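Local coordinates for protein chitinase (Thermococcus chitonophagus, PDB 5XSW) that probably hydrolyses internal glycosidic bonds of chitin, here as a fragment of a longer archaeal enzyme that joins a beta-sheet domain to a mainly helical chitinase domain, at residues Asn285-Ile294 and Tyr404-Phe413; Gln259-Ile267 and Pro470-His480. All coordinates share one frame; numbering follows the deposited sequence.

Contact 1 of 2, residues Asn285-Ile294 and Tyr404-Phe413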
loop_
_atom_site.group_PDB
_atom_site.type_symbol
_atom_site.label_atom_id
_atom_site.label_comp_id
_atom_site.label_asym_id
_atom_site.label_seq_id
_atom_site.Cartn_x
_atom_site.Cartn_y
_atom_site.Cartn_z
ATOM N N ASN A 285 -14.855 22.102 -8.915
ATOM C CA ASN A 285 -13.945 22.639 -7.899
ATOM C C ASN A 285 -13.427 21.618 -6.924
ATOM O O ASN A 285 -12.629 21.946 -6.026
ATOM C CB ASN A 285 -14.643 23.744 -7.086
ATOM C CG ASN A 285 -15.110 24.904 -7.945
ATOM O OD1 ASN A 285 -14.497 25.265 -8.965
ATOM N ND2 ASN A 285 -16.216 25.494 -7.536
ATOM N N ASP A 286 -13.848 20.361 -7.082
ATOM C CA ASP A 286 -13.314 19.344 -6.173
ATOM C C ASP A 286 -11.779 19.270 -6.417
ATOM O O ASP A 286 -11.359 19.123 -7.565
ATOM C CB ASP A 286 -14.005 17.997 -6.452
ATOM C CG ASP A 286 -13.659 16.940 -5.449
ATOM O OD1 ASP A 286 -12.478 16.780 -5.055
ATOM O OD2 ASP A 286 -14.614 16.285 -4.988
ATOM N N THR A 287 -10.969 19.390 -5.370
ATOM C CA THR A 287 -9.524 19.503 -5.568
ATOM C C THR A 287 -8.940 18.208 -6.113
ATOM O O THR A 287 -7.832 18.210 -6.684
ATOM C CB THR A 287 -8.771 19.882 -4.253
ATOM O OG1 THR A 287 -9.006 18.896 -3.219
ATOM C CG2 THR A 287 -9.201 21.355 -3.800
ATOM N N ALA A 288 -9.663 17.093 -5.953
ATOM C CA ALA A 288 -9.159 15.801 -6.493
ATOM C C ALA A 288 -9.120 15.825 -8.041
ATOM O O ALA A 288 -8.483 14.989 -8.657
ATOM C CB ALA A 288 -10.049 14.623 -5.956
ATOM N N TRP A 289 -9.811 16.764 -8.689
ATOM C CA TRP A 289 -9.669 16.872 -10.149
ATOM C C TRP A 289 -8.203 17.238 -10.501
ATOM O O TRP A 289 -7.689 16.885 -11.541
ATOM C CB TRP A 289 -10.603 17.929 -10.718
ATOM C CG TRP A 289 -12.070 17.420 -10.823
ATOM C CD1 TRP A 289 -13.178 17.931 -10.153
ATOM C CD2 TRP A 289 -12.525 16.360 -11.621
ATOM N NE1 TRP A 289 -14.298 17.196 -10.509
ATOM C CE2 TRP A 289 -13.928 16.257 -11.441
ATOM C CE3 TRP A 289 -11.885 15.465 -12.520
ATOM C CZ2 TRP A 289 -14.700 15.298 -12.102
ATOM C CZ3 TRP A 289 -12.671 14.515 -13.202
ATOM C CH2 TRP A 289 -14.067 14.441 -12.986
ATOM N N ILE A 290 -7.547 17.950 -9.613
ATOM C CA ILE A 290 -6.162 18.321 -9.840
ATOM C C ILE A 290 -5.214 17.265 -9.280
ATOM O O ILE A 290 -4.267 16.843 -9.953
ATOM C CB ILE A 290 -5.860 19.685 -9.176
ATOM C CG1 ILE A 290 -6.627 20.793 -9.889
ATOM C CG2 ILE A 290 -4.352 19.944 -9.124
ATOM C CD1 ILE A 290 -6.617 22.209 -9.081
ATOM N N THR A 291 -5.431 16.841 -8.033
ATOM C CA THR A 291 -4.480 15.920 -7.432
ATOM C C THR A 291 -4.515 14.516 -8.054
ATOM O O THR A 291 -3.465 13.869 -8.109
ATOM C CB THR A 291 -4.671 15.767 -5.889
ATOM O OG1 THR A 291 -6.032 15.419 -5.573
ATOM C CG2 THR A 291 -4.306 17.089 -5.183
ATOM N N SER A 292 -5.666 14.056 -8.541
ATOM C CA SER A 292 -5.742 12.636 -8.896
ATOM C C SER A 292 -4.898 12.275 -10.165
ATOM O O SER A 292 -4.266 11.238 -10.172
ATOM C CB SER A 292 -7.192 12.145 -9.072
ATOM O OG SER A 292 -7.944 12.717 -10.132
ATOM N N PRO A 293 -4.882 13.122 -11.210
ATOM C CA PRO A 293 -3.964 12.740 -12.306
ATOM C C PRO A 293 -2.480 12.805 -11.913
ATOM O O PRO A 293 -1.684 11.996 -12.401
ATOM C CB PRO A 293 -4.320 13.756 -13.440
ATOM C CG PRO A 293 -4.946 14.950 -12.668
ATOM C CD PRO A 293 -5.763 14.236 -11.597
ATOM N N ILE A 294 -2.108 13.677 -10.996
ATOM C CA ILE A 294 -0.723 13.671 -10.510
ATOM C C ILE A 294 -0.418 12.407 -9.691
ATOM O O ILE A 294 0.637 11.757 -9.861
ATOM C CB ILE A 294 -0.469 14.966 -9.699
ATOM C CG1 ILE A 294 -0.509 16.146 -10.696
ATOM C CG2 ILE A 294 0.904 14.895 -8.982
ATOM C CD1 ILE A 294 -0.953 17.472 -9.996
ATOM N N TYR A 404 -5.802 29.435 -8.344
ATOM C CA TYR A 404 -6.450 28.304 -7.679
ATOM C C TYR A 404 -5.583 27.032 -7.856
ATOM O O TYR A 404 -5.236 26.312 -6.903
ATOM C CB TYR A 404 -7.850 28.113 -8.293
ATOM C CG TYR A 404 -8.476 26.803 -7.854
ATOM C CD1 TYR A 404 -8.697 26.523 -6.506
ATOM C CD2 TYR A 404 -8.815 25.842 -8.793
ATOM C CE1 TYR A 404 -9.257 25.290 -6.119
ATOM C CE2 TYR A 404 -9.375 24.644 -8.419
ATOM C CZ TYR A 404 -9.591 24.373 -7.094
ATOM O OH TYR A 404 -10.139 23.131 -6.793
ATOM N N PHE A 405 -5.216 26.784 -9.103
ATOM C CA PHE A 405 -4.357 25.637 -9.419
ATOM C C PHE A 405 -3.115 25.600 -8.536
ATOM O O PHE A 405 -2.847 24.586 -7.870
ATOM C CB PHE A 405 -3.978 25.650 -10.895
ATOM C CG PHE A 405 -3.079 24.495 -11.264
ATOM C CD1 PHE A 405 -3.618 23.215 -11.439
ATOM C CD2 PHE A 405 -1.699 24.670 -11.375
ATOM C CE1 PHE A 405 -2.787 22.127 -11.732
ATOM C CE2 PHE A 405 -0.867 23.575 -11.676
ATOM C CZ PHE A 405 -1.427 22.319 -11.870
ATOM N N PHE A 406 -2.380 26.712 -8.413
ATOM C CA PHE A 406 -1.167 26.644 -7.613
ATOM C C PHE A 406 -1.397 26.608 -6.094
ATOM O O PHE A 406 -0.599 26.024 -5.398
ATOM C CB PHE A 406 -0.201 27.800 -7.956
ATOM C CG PHE A 406 0.496 27.601 -9.256
ATOM C CD1 PHE A 406 1.577 26.740 -9.343
ATOM C CD2 PHE A 406 0.039 28.215 -10.414
ATOM C CE1 PHE A 406 2.233 26.505 -10.564
ATOM C CE2 PHE A 406 0.697 27.976 -11.650
ATOM C CZ PHE A 406 1.782 27.106 -11.716
ATOM N N THR A 407 -2.475 27.227 -5.598
ATOM C CA THR A 407 -2.906 27.026 -4.203
ATOM C C THR A 407 -3.122 25.543 -3.878
ATOM O O THR A 407 -2.673 25.061 -2.856
ATOM C CB THR A 407 -4.235 27.798 -3.930
ATOM O OG1 THR A 407 -4.042 29.173 -4.274
ATOM C CG2 THR A 407 -4.650 27.719 -2.490
ATOM N N VAL A 408 -3.845 24.841 -4.734
ATOM C CA VAL A 408 -4.055 23.401 -4.501
ATOM C C VAL A 408 -2.715 22.664 -4.552
ATOM O O VAL A 408 -2.375 21.812 -3.677
ATOM C CB VAL A 408 -5.036 22.823 -5.538
ATOM C CG1 VAL A 408 -5.140 21.263 -5.323
ATOM C CG2 VAL A 408 -6.457 23.526 -5.368
ATOM N N VAL A 409 -1.887 22.994 -5.545
ATOM C CA VAL A 409 -0.586 22.312 -5.589
ATOM C C VAL A 409 0.176 22.539 -4.275
ATOM O O VAL A 409 0.767 21.632 -3.685
ATOM C CB VAL A 409 0.255 22.779 -6.799
ATOM C CG1 VAL A 409 1.674 22.198 -6.692
ATOM C CG2 VAL A 409 -0.416 22.256 -8.098
ATOM N N ARG A 410 0.153 23.771 -3.796
ATOM C CA ARG A 410 0.872 24.056 -2.538
ATOM C C ARG A 410 0.277 23.329 -1.332
ATOM O O ARG A 410 1.015 22.912 -0.420
ATOM C CB ARG A 410 0.848 25.561 -2.249
ATOM C CG ARG A 410 1.820 25.968 -1.141
ATOM C CD ARG A 410 1.951 27.473 -1.087
ATOM N NE ARG A 410 2.932 27.901 -0.086
ATOM C CZ ARG A 410 3.005 29.143 0.398
ATOM N NH1 ARG A 410 2.160 30.081 -0.037
ATOM N NH2 ARG A 410 3.922 29.444 1.315
ATOM N N GLN A 411 -1.045 23.204 -1.300
ATOM C CA GLN A 411 -1.713 22.472 -0.212
ATOM C C GLN A 411 -1.465 20.974 -0.244
ATOM O O GLN A 411 -1.399 20.309 0.803
ATOM C CB GLN A 411 -3.227 22.667 -0.271
ATOM C CG GLN A 411 -3.702 24.100 0.058
ATOM C CD GLN A 411 -5.208 24.329 -0.273
ATOM O OE1 GLN A 411 -5.925 23.404 -0.700
ATOM N NE2 GLN A 411 -5.672 25.562 -0.074
ATOM N N LYS A 412 -1.409 20.410 -1.444
ATOM C CA LYS A 412 -1.411 18.949 -1.536
ATOM C C LYS A 412 -0.062 18.271 -1.845
ATOM O O LYS A 412 0.081 17.072 -1.598
ATOM C CB LYS A 412 -2.423 18.517 -2.600
ATOM C CG LYS A 412 -3.831 19.173 -2.331
ATOM C CD LYS A 412 -4.447 18.617 -1.028
ATOM C CE LYS A 412 -5.869 19.284 -0.761
ATOM N NZ LYS A 412 -6.429 18.679 0.496
ATOM N N PHE A 413 0.886 19.015 -2.408
ATOM C CA PHE A 413 2.196 18.451 -2.717
ATOM C C PHE A 413 3.366 19.192 -2.054
ATOM O O PHE A 413 3.216 20.316 -1.583
ATOM C CB PHE A 413 2.365 18.384 -4.252
ATOM C CG PHE A 413 1.303 17.508 -4.909
ATOM C CD1 PHE A 413 1.291 16.126 -4.693
ATOM C CD2 PHE A 413 0.340 18.061 -5.692
ATOM C CE1 PHE A 413 0.331 15.311 -5.270
ATOM C CE2 PHE A 413 -0.635 17.267 -6.304
ATOM C CZ PHE A 413 -0.681 15.894 -6.080
HETATM O O HOH W 1 -10.744 21.492 -8.905
HETATM O O HOH W 2 -9.266 19.296 -0.577
#

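Contact 2 of 2, residues Gln259-Ile267 and Pro470-His480. With PO4 (phosphate ion), chain E.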
loop_
_atom_site.group_PDB
_atom_site.type_symbol
_atom_site.label_atom_id
_atom_site.label_comp_id
_atom_site.label_asym_id
_atom_site.label_seq_id
_atom_site.Cartn_x
_atom_site.Cartn_y
_atom_site.Cartn_z
ATOM N N GLN A 259 1.586 3.157 -0.333
ATOM C CA GLN A 259 2.956 2.799 -0.745
ATOM C C GLN A 259 3.686 3.968 -1.473
ATOM O O GLN A 259 4.879 4.277 -1.208
ATOM C CB GLN A 259 2.861 1.550 -1.631
ATOM C CG GLN A 259 4.150 1.099 -2.297
ATOM C CD GLN A 259 3.877 -0.080 -3.209
ATOM O OE1 GLN A 259 4.380 -1.181 -2.983
ATOM N NE2 GLN A 259 3.003 0.120 -4.164
ATOM N N ILE A 260 3.000 4.661 -2.381
ATOM C CA ILE A 260 3.722 5.747 -3.078
ATOM C C ILE A 260 3.941 6.950 -2.198
ATOM O O ILE A 260 4.977 7.613 -2.299
ATOM C CB ILE A 260 3.046 6.183 -4.407
ATOM C CG1 ILE A 260 1.676 6.773 -4.185
ATOM C CG2 ILE A 260 3.040 5.004 -5.395
ATOM C CD1 ILE A 260 0.927 7.080 -5.513
ATOM N N LYS A 261 3.046 7.195 -1.239
ATOM C CA LYS A 261 3.356 8.115 -0.162
ATOM C C LYS A 261 4.637 7.724 0.606
ATOM O O LYS A 261 5.505 8.580 0.910
ATOM C CB LYS A 261 2.131 8.168 0.806
ATOM C CG LYS A 261 2.023 9.259 1.715
ATOM C CD LYS A 261 0.624 9.160 2.466
ATOM C CE LYS A 261 0.791 9.888 3.773
ATOM N NZ LYS A 261 -0.526 9.801 4.475
ATOM N N ALA A 262 4.788 6.447 0.948
ATOM C CA ALA A 262 6.018 6.022 1.653
ATOM C C ALA A 262 7.279 6.235 0.772
ATOM O O ALA A 262 8.332 6.652 1.241
ATOM C CB ALA A 262 5.931 4.510 2.058
ATOM N N TYR A 263 7.136 5.959 -0.514
ATOM C CA TYR A 263 8.292 6.019 -1.432
ATOM C C TYR A 263 8.681 7.459 -1.736
ATOM O O TYR A 263 9.836 7.764 -2.093
ATOM C CB TYR A 263 7.987 5.308 -2.752
ATOM C CG TYR A 263 7.821 3.811 -2.691
ATOM C CD1 TYR A 263 8.125 3.089 -1.549
ATOM C CD2 TYR A 263 7.324 3.121 -3.807
ATOM C CE1 TYR A 263 7.945 1.693 -1.500
ATOM C CE2 TYR A 263 7.183 1.748 -3.791
ATOM C CZ TYR A 263 7.500 1.042 -2.636
ATOM O OH TYR A 263 7.328 -0.312 -2.668
ATOM N N TYR A 264 7.716 8.357 -1.620
ATOM C CA TYR A 264 7.941 9.721 -2.061
ATOM C C TYR A 264 7.646 10.746 -0.982
ATOM O O TYR A 264 6.745 11.584 -1.118
ATOM C CB TYR A 264 7.106 9.989 -3.315
ATOM C CG TYR A 264 7.671 9.324 -4.567
ATOM C CD1 TYR A 264 8.881 9.788 -5.136
ATOM C CD2 TYR A 264 7.018 8.263 -5.177
ATOM C CE1 TYR A 264 9.423 9.213 -6.300
ATOM C CE2 TYR A 264 7.585 7.630 -6.354
ATOM C CZ TYR A 264 8.783 8.155 -6.899
ATOM O OH TYR A 264 9.291 7.622 -8.043
ATOM N N PRO A 265 8.451 10.739 0.069
ATOM C CA PRO A 265 8.304 11.809 1.072
ATOM C C PRO A 265 8.528 13.201 0.487
ATOM O O PRO A 265 7.976 14.149 1.048
ATOM C CB PRO A 265 9.389 11.466 2.126
ATOM C CG PRO A 265 10.354 10.591 1.419
ATOM C CD PRO A 265 9.568 9.820 0.363
ATOM N N ASP A 266 9.282 13.349 -0.622
ATOM C CA ASP A 266 9.450 14.684 -1.209
ATOM C C ASP A 266 8.216 15.151 -1.933
ATOM O O ASP A 266 8.043 16.343 -2.118
ATOM C CB ASP A 266 10.636 14.716 -2.189
ATOM C CG ASP A 266 11.953 14.475 -1.447
ATOM O OD1 ASP A 266 12.390 15.420 -0.748
ATOM O OD2 ASP A 266 12.501 13.347 -1.505
ATOM N N ILE A 267 7.377 14.225 -2.392
ATOM C CA ILE A 267 6.167 14.643 -3.130
ATOM C C ILE A 267 4.911 14.762 -2.195
ATOM O O ILE A 267 4.143 15.706 -2.309
ATOM C CB ILE A 267 5.852 13.647 -4.286
ATOM C CG1 ILE A 267 7.003 13.666 -5.313
ATOM C CG2 ILE A 267 4.538 14.040 -5.021
ATOM C CD1 ILE A 267 6.881 12.543 -6.396
ATOM N N PRO A 470 12.351 13.764 -7.676
ATOM C CA PRO A 470 13.147 13.257 -6.557
ATOM C C PRO A 470 13.303 11.747 -6.670
ATOM O O PRO A 470 12.494 11.124 -7.373
ATOM C CB PRO A 470 12.309 13.664 -5.313
ATOM C CG PRO A 470 10.883 13.557 -5.818
ATOM C CD PRO A 470 10.932 14.000 -7.298
ATOM N N ARG A 471 14.299 11.161 -6.013
ATOM C CA ARG A 471 14.388 9.698 -5.933
ATOM C C ARG A 471 13.302 9.124 -4.999
ATOM O O ARG A 471 13.030 9.717 -3.949
ATOM C CB ARG A 471 15.750 9.246 -5.392
ATOM C CG ARG A 471 16.965 9.812 -6.183
ATOM C CD ARG A 471 18.304 9.249 -5.597
ATOM N NE ARG A 471 18.540 10.032 -4.416
ATOM C CZ ARG A 471 19.135 11.209 -4.420
ATOM N NH1 ARG A 471 19.670 11.684 -5.533
ATOM N NH2 ARG A 471 19.221 11.891 -3.299
ATOM N N PRO A 472 12.710 7.987 -5.384
ATOM C CA PRO A 472 11.966 7.174 -4.416
ATOM C C PRO A 472 12.944 6.757 -3.335
ATOM O O PRO A 472 14.128 6.490 -3.632
ATOM C CB PRO A 472 11.489 5.954 -5.231
ATOM C CG PRO A 472 12.519 5.887 -6.430
ATOM C CD PRO A 472 12.866 7.321 -6.694
ATOM N N THR A 473 12.489 6.696 -2.087
ATOM C CA THR A 473 13.432 6.440 -1.004
ATOM C C THR A 473 12.712 5.953 0.263
ATOM O O THR A 473 11.481 5.811 0.240
ATOM C CB THR A 473 14.270 7.740 -0.712
ATOM O OG1 THR A 473 15.348 7.439 0.182
ATOM C CG2 THR A 473 13.396 8.854 -0.140
ATOM N N GLY A 474 13.475 5.671 1.333
ATOM C CA GLY A 474 12.917 5.237 2.615
ATOM C C GLY A 474 12.958 3.735 2.807
ATOM O O GLY A 474 13.356 2.985 1.905
ATOM N N ASP A 475 12.494 3.270 3.963
ATOM C CA ASP A 475 12.685 1.857 4.325
ATOM C C ASP A 475 11.951 0.893 3.431
ATOM O O ASP A 475 12.510 -0.125 3.016
ATOM C CB ASP A 475 12.228 1.585 5.781
ATOM C CG ASP A 475 13.147 2.189 6.802
ATOM O OD1 ASP A 475 13.404 3.392 6.769
ATOM O OD2 ASP A 475 13.639 1.454 7.653
ATOM N N ASP A 476 10.665 1.168 3.171
ATOM C CA ASP A 476 9.879 0.267 2.325
ATOM C C ASP A 476 10.531 0.159 0.901
ATOM O O ASP A 476 10.596 -0.887 0.352
ATOM C CB ASP A 476 8.424 0.773 2.156
ATOM C CG ASP A 476 7.602 0.713 3.502
ATOM O OD1 ASP A 476 7.954 -0.152 4.299
ATOM O OD2 ASP A 476 6.674 1.538 3.721
ATOM N N TRP A 477 10.892 1.284 0.320
ATOM C CA TRP A 477 11.532 1.254 -1.024
ATOM C C TRP A 477 12.787 0.367 -1.010
ATOM O O TRP A 477 13.032 -0.492 -1.877
ATOM C CB TRP A 477 11.893 2.673 -1.449
ATOM C CG TRP A 477 12.603 2.709 -2.791
ATOM C CD1 TRP A 477 13.974 2.877 -3.026
ATOM C CD2 TRP A 477 11.994 2.477 -4.073
ATOM N NE1 TRP A 477 14.208 2.808 -4.412
ATOM C CE2 TRP A 477 13.017 2.559 -5.058
ATOM C CE3 TRP A 477 10.676 2.231 -4.493
ATOM C CZ2 TRP A 477 12.734 2.431 -6.429
ATOM C CZ3 TRP A 477 10.404 2.115 -5.878
ATOM C CH2 TRP A 477 11.436 2.225 -6.812
ATOM N N TYR A 478 13.554 0.553 0.025
ATOM C CA TYR A 478 14.810 -0.179 0.160
ATOM C C TYR A 478 14.630 -1.665 0.067
ATOM O O TYR A 478 15.268 -2.321 -0.767
ATOM C CB TYR A 478 15.472 0.186 1.493
ATOM C CG TYR A 478 16.916 -0.371 1.606
ATOM C CD1 TYR A 478 17.987 0.223 0.899
ATOM C CD2 TYR A 478 17.180 -1.465 2.391
ATOM C CE1 TYR A 478 19.297 -0.317 0.984
ATOM C CE2 TYR A 478 18.504 -1.997 2.515
ATOM C CZ TYR A 478 19.537 -1.415 1.813
ATOM O OH TYR A 478 20.803 -1.964 1.940
ATOM N N TYR A 479 13.778 -2.238 0.923
ATOM C CA TYR A 479 13.631 -3.692 0.879
ATOM C C TYR A 479 12.922 -4.144 -0.367
ATOM O O TYR A 479 13.230 -5.185 -0.937
ATOM C CB TYR A 479 12.872 -4.211 2.125
ATOM C CG TYR A 479 13.542 -3.781 3.389
ATOM C CD1 TYR A 479 14.785 -4.309 3.773
ATOM C CD2 TYR A 479 12.968 -2.815 4.174
ATOM C CE1 TYR A 479 15.420 -3.849 4.954
ATOM C CE2 TYR A 479 13.572 -2.363 5.309
ATOM C CZ TYR A 479 14.797 -2.899 5.703
ATOM O OH TYR A 479 15.351 -2.396 6.886
ATOM N N HIS A 480 11.966 -3.359 -0.825
ATOM C CA HIS A 480 11.239 -3.807 -1.997
ATOM C C HIS A 480 12.130 -3.804 -3.269
ATOM O O HIS A 480 12.210 -4.778 -4.006
ATOM C CB HIS A 480 10.034 -2.895 -2.258
ATOM C CG HIS A 480 9.105 -3.450 -3.281
ATOM N ND1 HIS A 480 8.310 -2.659 -4.080
ATOM C CD2 HIS A 480 8.795 -4.730 -3.585
ATOM C CE1 HIS A 480 7.575 -3.429 -4.863
ATOM N NE2 HIS A 480 7.879 -4.694 -4.607
HETATM P P PO4 E . 1.716 -2.381 -6.306
HETATM O O1 PO4 E . 0.454 -1.709 -5.904
HETATM O O2 PO4 E . 2.962 -1.552 -6.148
HETATM O O3 PO4 E . 1.794 -3.635 -5.477
HETATM O O4 PO4 E . 1.810 -2.729 -7.732
HETATM O O HOH W 3 11.080 9.274 -9.112
HETATM O O HOH W 4 11.006 11.266 -2.485
#

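Contact 1 of 2, residues Asn285-Ile294 and Tyr404-Phe413
Ile290 and Val408 meet tip to tip where helix 288-311 packs against helix 399-412, and the contact illustrates how one branched side chain can be shared between three side chains of another helix, here Tyr404, Phe405 and Val408. Ile290 divides its branches: CD1 reaches Tyr404 CE2 at 3.7 Å and also rests on Val408, while CG2, placed anti to the backbone N by a chi1 of -67°, turns to Phe405 CE1, likewise at 3.7 Å. The apolar packing continues to the end of helix 399-412. There Phe413, the first residue to leave helical geometry, brings CZ to within 3.5 Å of Ile294 CG2, and Thr291 CG2 touches both this ring and Lys412, 3.5 Å from Lys412 CB. Thr291 keeps its hydroxyl for the carbonyl of Tyr277, so across this interface it acts through its methyl group. Outside the two segments, Tyr187 packs edge-to-face with Tyr404 and Phe453 with Phe405.

The looser, more exposed side is polar and wet. Tyr404 OH donates to a water, which in turn donates to Asp286 O; Tyr404 OH also lies 2.9 Å from Asn285 O. A second water links Thr287 OG1 to Lys412 NZ, whose charge is paired with Asp276 in a salt bridge. Thr287 shows two characters: its hydroxyl faces this water, while CG2 packs 3.8 Å from Val408 CG2. On the same loop Asp286 OD1 accepts from Ala288 N at 3.0 Å, a capping bond at the turn leading into the helix, met on the anti side of the carboxylate.

The short segments cross at -58° with their axes 10.1 Å apart, an oblique helix-helix packing within the mainly helical chitinase domain, with helix 186-199 touching Ile290 and Ile294 and helix 449-461 touching Phe405.

Contact 2 of 2, residues Gln259-Ile267 and Pro470-His480
Tyr263 has Gln259 O 3.3 Å above one ring face, offset toward the rim, and the edge of Trp477 over the other in a T-shaped pair, planes at 76° and centroids 4.9 Å apart. Asp476 CB touches the Tyr263 edge in plane. Trp477 carries Pro472 CB over the centre of one face, and its NE1 bonds to Leu105 O. The Tyr264 ring meets Pro470 O at its edge and lies alongside Pro472.

At the C-terminal end of helix 254-263, Tyr263 O accepts from Thr473 N at 2.9 Å, in the carbonyl plane and on a lone pair; Pro472 CA adds a CA-H...O contact to the same oxygen. The C-terminal segment is laid against this helix end, with strand 32-41 of the beta-sheet part touching Thr473 and Trp477; Gly474 is the N-cap of helix 475-482. His480 ND1 donates a weak bond to Tyr263 OH.

Pro470 CB packs 3.7 Å from Asp266 CB; water joins Asp266 OD2 to Arg471 O, and Asp266 OD1 bonds to Tyr26 OH. Lys261 of the second subunit forms a salt bridge with Asp476, while Gln259 NE2 donates to a phosphate ion, probably from the crystallisation liquor, that Ser254 and Gly255 of the second subunit also bind.

Both contacts draw on helix 288-311, but in different ways: its first turns form half of contact 1, whereas Val298, Met302 and Glu305, farther along it, cover the tyrosines of contact 2. Contact 1 is partly buried within the helical domain, with an apolar centre and a water-bridged, more exposed side. Contact 2, more buried, has a backbone hydrogen bond and a T-shaped ring pair where an irregular lead-in and helix meet a helix end, with the second subunit close by. The two touch where Phe413 CD1 lies 3.7 Å from Ile267 O, and along the chain contact 1 is nested within the loop that contact 2 closes.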